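Local coordinates for serine rich repeat protein-1 (Srr-1) (Streptococcus agalactiae NEM316, PDB 4RMB) that probably mediates bacterial adhesion to host cells as a surface adhesin whose domain described here binds keratin 4, at residues 35-40 and 121-126; 46-51 and 113-118. All coordinates share one frame; numbering follows the deposited sequence.

Contact 1 (35-40 and 121-126); sequences YTIIGS and VLYSTV
L122 meets S40 near the end of strand 35-40, in its antiparallel pairing with strand 120-127 in the five-stranded sheet of this variant DEv-IgG fold. CD2 of L122 rests 3.9 Å from S40 CB, on the face of the sheet that packs against Y14 of strand 11-18. Y123 and G39 form the hydrogen-bonded pair that follows: Y123 N gives to G39 O at 2.8 Å, and G39 N returns a bond to Y123 O. On the other face the tyrosine swings CG between its own backbone N and carbonyl carbon (chi1 74°), which folds the ring back over the neighbouring strand. One ring face covers G39, with G39 CA 4.0 Å from the centroid in a CH-pi contact, while S40 O lies at the ring edge, in plane. I37 runs alongside, its CG2 3.7 Å from Y123 OH; the hydroxyl itself is hydrogen-bonded to Q131, and K136 makes a cation-pi contact with the ring. S124 returns to the Y14 face, where OG passes 3.5 Å from I38 CG1 and bonds to Y14. At T125 the regular ladder gives way to side chains. The T125 N to I37 O bond is weak, and I37 N turns instead to T125 OG1, which also bonds to S127. T36 OG1 reaches T125 O at 2.9 Å, lying in the carbonyl plane with a C=O...O angle of 157°.

Contact 2 (46-51 and 113-118); sequences SPVNLL and VKIPKQ
Q118 faces N49 with its whole terminal amide and makes two hydrogen bonds to the backbone of that one residue. N49 N donates to Q118 OE1 at 3.1 Å, in the carbonyl plane and on a lone pair. In return Q118 NE2 gives a nearly straight bond to N49 O (3.2 Å, N-H...O angle 174°), again on a lone pair, with the acceptor only 2° out of the amide plane. NE2 has a second acceptor in P116 O, also close to the amide plane, so three bonds fix the rotation of the amide. The glutamine reaches this position with CG anti to its carbonyl carbon (chi1 -64°) and the chain extended beyond CG; its own backbone N bonds to E12. In this variant of the DEv-IgG fold, the pairing ties the irregular 46-51 loop, which follows strand 35-40, to the end of strand 108-116 and the turn beyond it. The amide has an apolar neighbour as well, because V48 CG1 comes within 3.5 Å of Q118 OE1 and lies almost as near NE2. The same methyl also touches I115 CD1, at 3.7 Å, so that one valine branch meets both the glutamine amide and the isoleucine. I115 divides its branches between two partners: CD1 goes to V48, and CG2 meets L50 CD2 at 4.1 Å, the leucine and isoleucine side chains crossing at a slant. L50 also packs on I94 of strand 93-97. The N49 carboxamide turns forward along its own chain, where OD1 accepts from L51 N at 3.0 Å in an Asx turn, the donor standing above the carbonyl plane.

In the fold
Contact 1 lies deep in the domain, about 7 Å from the chain centre, whereas contact 2 is about 13 Å out and has N49 exposed beside a buried apolar patch. The first joins two neighbouring strands of the five-stranded sheet, mostly through backbone bonds; the second joins a loop to strand 108-116 of the other sheet, with its two cross-segment hydrogen bonds both made by one side-chain amide. They meet where strand 35-40 leads toward the loop: L122 CD2 packs 3.5 Å from V48 CB, and S40 OG makes a weak bond to V48 N. Strands 108-116 and 120-127 follow each other in sequence, so Q118 lies on the link between the two sheets.

Contact 1 (35-40 and 121-126)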
loop_
_atom_site.group_PDB
_atom_site.type_symbol
_atom_site.label_atom_id
_atom_site.label_comp_id
_atom_site.label_asym_id
_atom_site.label_seq_id
_atom_site.Cartn_x
_atom_site.Cartn_y
_atom_site.Cartn_z
ATOM N N TYR B 35 7.450 3.256 18.975
ATOM C CA TYR B 35 7.048 4.505 18.342
ATOM C C TYR B 35 6.663 4.233 16.905
ATOM O O TYR B 35 7.026 3.205 16.332
ATOM C CB TYR B 35 8.217 5.493 18.267
ATOM C CG TYR B 35 8.475 6.348 19.475
ATOM C CD1 TYR B 35 9.083 5.823 20.613
ATOM C CD2 TYR B 35 8.137 7.698 19.465
ATOM C CE1 TYR B 35 9.354 6.634 21.714
ATOM C CE2 TYR B 35 8.397 8.512 20.555
ATOM C CZ TYR B 35 9.010 7.976 21.673
ATOM O OH TYR B 35 9.296 8.802 22.736
ATOM N N THR B 36 5.920 5.165 16.323
ATOM C CA THR B 36 5.614 5.075 14.906
ATOM C C THR B 36 6.024 6.414 14.336
ATOM O O THR B 36 5.612 7.468 14.829
ATOM C CB THR B 36 4.126 4.815 14.602
ATOM O OG1 THR B 36 3.871 3.411 14.722
ATOM C CG2 THR B 36 3.780 5.260 13.169
ATOM N N ILE B 37 6.876 6.372 13.322
ATOM C CA ILE B 37 7.329 7.581 12.666
ATOM C C ILE B 37 6.814 7.499 11.240
ATOM O O ILE B 37 6.918 6.452 10.595
ATOM C CB ILE B 37 8.866 7.671 12.670
ATOM C CG1 ILE B 37 9.360 7.803 14.118
ATOM C CG2 ILE B 37 9.325 8.841 11.815
ATOM C CD1 ILE B 37 10.857 7.820 14.264
ATOM N N ILE B 38 6.237 8.599 10.767
ATOM C CA ILE B 38 5.692 8.673 9.422
ATOM C C ILE B 38 6.371 9.836 8.711
ATOM O O ILE B 38 6.389 10.955 9.219
ATOM C CB ILE B 38 4.166 8.898 9.474
ATOM C CG1 ILE B 38 3.478 7.632 9.991
ATOM C CG2 ILE B 38 3.638 9.307 8.090
ATOM C CD1 ILE B 38 2.059 7.848 10.462
ATOM N N GLY B 39 6.950 9.566 7.545
ATOM C CA GLY B 39 7.635 10.616 6.804
ATOM C C GLY B 39 7.685 10.292 5.325
ATOM O O GLY B 39 6.935 9.444 4.857
ATOM N N SER B 40 8.550 10.969 4.578
ATOM C CA SER B 40 8.654 10.696 3.150
ATOM C C SER B 40 10.099 10.451 2.738
ATOM O O SER B 40 11.010 10.534 3.561
ATOM C CB SER B 40 8.055 11.850 2.341
ATOM O OG SER B 40 8.605 13.088 2.735
ATOM N N VAL B 121 6.500 9.181 -2.100
ATOM C CA VAL B 121 6.493 7.978 -1.288
ATOM C C VAL B 121 6.563 8.305 0.194
ATOM O O VAL B 121 7.432 9.054 0.645
ATOM C CB VAL B 121 7.674 7.058 -1.645
ATOM C CG1 VAL B 121 7.618 5.783 -0.812
ATOM C CG2 VAL B 121 7.638 6.725 -3.133
ATOM N N LEU B 122 5.624 7.752 0.945
ATOM C CA LEU B 122 5.595 7.960 2.382
ATOM C C LEU B 122 6.072 6.672 3.041
ATOM O O LEU B 122 6.087 5.610 2.415
ATOM C CB LEU B 122 4.168 8.262 2.840
ATOM C CG LEU B 122 3.600 9.588 2.328
ATOM C CD1 LEU B 122 2.108 9.676 2.613
ATOM C CD2 LEU B 122 4.354 10.731 2.994
ATOM N N TYR B 123 6.488 6.766 4.295
ATOM C CA TYR B 123 6.900 5.571 5.017
ATOM C C TYR B 123 6.335 5.648 6.424
ATOM O O TYR B 123 6.014 6.729 6.915
ATOM C CB TYR B 123 8.433 5.442 5.071
ATOM C CG TYR B 123 9.141 6.390 6.022
ATOM C CD1 TYR B 123 9.138 6.164 7.403
ATOM C CD2 TYR B 123 9.823 7.503 5.540
ATOM C CE1 TYR B 123 9.796 7.026 8.275
ATOM C CE2 TYR B 123 10.486 8.375 6.404
ATOM C CZ TYR B 123 10.467 8.128 7.770
ATOM O OH TYR B 123 11.106 8.986 8.627
ATOM N N SER B 124 6.188 4.483 7.045
ATOM C CA SER B 124 5.696 4.373 8.409
ATOM C C SER B 124 6.565 3.341 9.109
ATOM O O SER B 124 7.030 2.385 8.488
ATOM C CB SER B 124 4.242 3.894 8.441
ATOM O OG SER B 124 3.361 4.845 7.883
ATOM N N THR B 125 6.800 3.530 10.398
ATOM C CA THR B 125 7.599 2.555 11.130
ATOM C C THR B 125 6.900 2.125 12.406
ATOM O O THR B 125 5.905 2.711 12.827
ATOM C CB THR B 125 8.951 3.140 11.628
ATOM O OG1 THR B 125 8.693 4.065 12.695
ATOM C CG2 THR B 125 9.706 3.846 10.518
ATOM N N VAL B 126 7.424 1.055 12.984
ATOM C CA VAL B 126 7.035 0.609 14.313
ATOM C C VAL B 126 8.480 0.415 14.730
ATOM O O VAL B 126 9.119 -0.562 14.351
ATOM C CB VAL B 126 6.279 -0.718 14.359
ATOM C CG1 VAL B 126 6.181 -1.180 15.814
ATOM C CG2 VAL B 126 4.864 -0.516 13.823
#

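Contact 2 (46-51 and 113-118)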
loop_
_atom_site.group_PDB
_atom_site.type_symbol
_atom_site.label_atom_id
_atom_site.label_comp_id
_atom_site.label_asym_id
_atom_site.label_seq_id
_atom_site.Cartn_x
_atom_site.Cartn_y
_atom_site.Cartn_z
ATOM N N SER B 46 10.448 14.206 -4.667
ATOM C CA SER B 46 10.261 15.303 -3.732
ATOM C C SER B 46 9.527 14.841 -2.484
ATOM O O SER B 46 8.657 13.965 -2.522
ATOM C CB SER B 46 9.484 16.464 -4.407
ATOM N N PRO B 47 9.906 15.400 -1.342
ATOM C CA PRO B 47 9.255 15.032 -0.089
ATOM C C PRO B 47 7.779 15.418 -0.066
ATOM O O PRO B 47 7.382 16.390 -0.705
ATOM C CB PRO B 47 10.055 15.807 0.952
ATOM C CG PRO B 47 10.633 16.895 0.222
ATOM C CD PRO B 47 11.034 16.300 -1.083
ATOM N N VAL B 48 6.966 14.643 0.649
ATOM C CA VAL B 48 5.540 14.926 0.764
ATOM C C VAL B 48 5.371 15.911 1.913
ATOM O O VAL B 48 5.940 15.729 2.991
ATOM C CB VAL B 48 4.739 13.634 1.061
ATOM C CG1 VAL B 48 3.256 13.943 1.167
ATOM C CG2 VAL B 48 4.994 12.611 -0.031
ATOM N N ASN B 49 4.604 16.965 1.667
ATOM C CA ASN B 49 4.365 17.994 2.665
ATOM C C ASN B 49 3.309 17.524 3.659
ATOM O O ASN B 49 2.204 17.151 3.262
ATOM C CB ASN B 49 3.908 19.269 1.960
ATOM C CG ASN B 49 3.701 20.418 2.911
ATOM O OD1 ASN B 49 4.074 20.344 4.080
ATOM N ND2 ASN B 49 3.109 21.500 2.409
ATOM N N LEU B 50 3.653 17.528 4.945
ATOM C CA LEU B 50 2.717 17.087 5.979
ATOM C C LEU B 50 2.243 18.222 6.873
ATOM O O LEU B 50 1.530 17.989 7.846
ATOM C CB LEU B 50 3.362 16.011 6.863
ATOM C CG LEU B 50 3.889 14.767 6.152
ATOM C CD1 LEU B 50 4.542 13.845 7.173
ATOM C CD2 LEU B 50 2.752 14.054 5.434
ATOM N N LEU B 51 2.629 19.448 6.543
ATOM C CA LEU B 51 2.249 20.603 7.351
ATOM C C LEU B 51 0.752 20.803 7.538
ATOM O O LEU B 51 0.321 21.302 8.576
ATOM C CB LEU B 51 2.852 21.879 6.762
ATOM C CG LEU B 51 4.350 22.090 6.975
ATOM C CD1 LEU B 51 4.810 23.303 6.178
ATOM C CD2 LEU B 51 4.635 22.282 8.461
ATOM N N VAL B 113 -3.669 9.676 8.328
ATOM C CA VAL B 113 -3.040 10.949 8.000
ATOM C C VAL B 113 -3.651 11.453 6.697
ATOM O O VAL B 113 -3.321 10.962 5.616
ATOM C CB VAL B 113 -1.510 10.783 7.831
ATOM C CG1 VAL B 113 -0.860 12.120 7.491
ATOM C CG2 VAL B 113 -0.907 10.237 9.112
ATOM N N LYS B 114 -4.555 12.424 6.804
ATOM C CA LYS B 114 -5.217 12.977 5.627
ATOM C C LYS B 114 -4.455 14.189 5.110
ATOM O O LYS B 114 -4.260 15.170 5.830
ATOM C CB LYS B 114 -6.662 13.367 5.963
ATOM C CG LYS B 114 -7.439 13.951 4.786
ATOM C CD LYS B 114 -8.796 14.497 5.235
ATOM C CE LYS B 114 -9.796 13.393 5.531
ATOM N NZ LYS B 114 -10.340 12.776 4.284
ATOM N N ILE B 115 -4.033 14.118 3.855
ATOM C CA ILE B 115 -3.269 15.196 3.255
ATOM C C ILE B 115 -3.743 15.532 1.854
ATOM O O ILE B 115 -4.512 14.786 1.248
ATOM C CB ILE B 115 -1.774 14.822 3.162
ATOM C CG1 ILE B 115 -1.628 13.517 2.372
ATOM C CG2 ILE B 115 -1.172 14.682 4.562
ATOM C CD1 ILE B 115 -0.190 13.102 2.115
ATOM N N PRO B 116 -3.298 16.678 1.326
ATOM C CA PRO B 116 -3.701 17.063 -0.025
ATOM C C PRO B 116 -3.141 15.998 -0.962
ATOM O O PRO B 116 -2.024 15.524 -0.756
ATOM C CB PRO B 116 -3.011 18.409 -0.213
ATOM C CG PRO B 116 -2.983 18.969 1.171
ATOM C CD PRO B 116 -2.574 17.773 1.994
ATOM N N LYS B 117 -3.915 15.613 -1.972
ATOM C CA LYS B 117 -3.472 14.601 -2.928
ATOM C C LYS B 117 -2.090 14.946 -3.480
ATOM O O LYS B 117 -1.913 15.966 -4.142
ATOM C CB LYS B 117 -4.479 14.492 -4.076
ATOM C CG LYS B 117 -5.820 13.897 -3.669
ATOM C CD LYS B 117 -6.761 13.769 -4.867
ATOM C CE LYS B 117 -8.104 13.173 -4.457
ATOM N NZ LYS B 117 -9.075 13.111 -5.605
ATOM N N GLN B 118 -1.110 14.091 -3.204
ATOM C CA GLN B 118 0.256 14.322 -3.667
ATOM C C GLN B 118 0.906 13.053 -4.193
ATOM O O GLN B 118 0.525 11.944 -3.818
ATOM C CB GLN B 118 1.132 14.842 -2.525
ATOM C CG GLN B 118 0.740 16.192 -1.971
ATOM C CD GLN B 118 1.532 16.550 -0.735
ATOM O OE1 GLN B 118 2.733 16.820 -0.802
ATOM N NE2 GLN B 118 0.862 16.542 0.412
#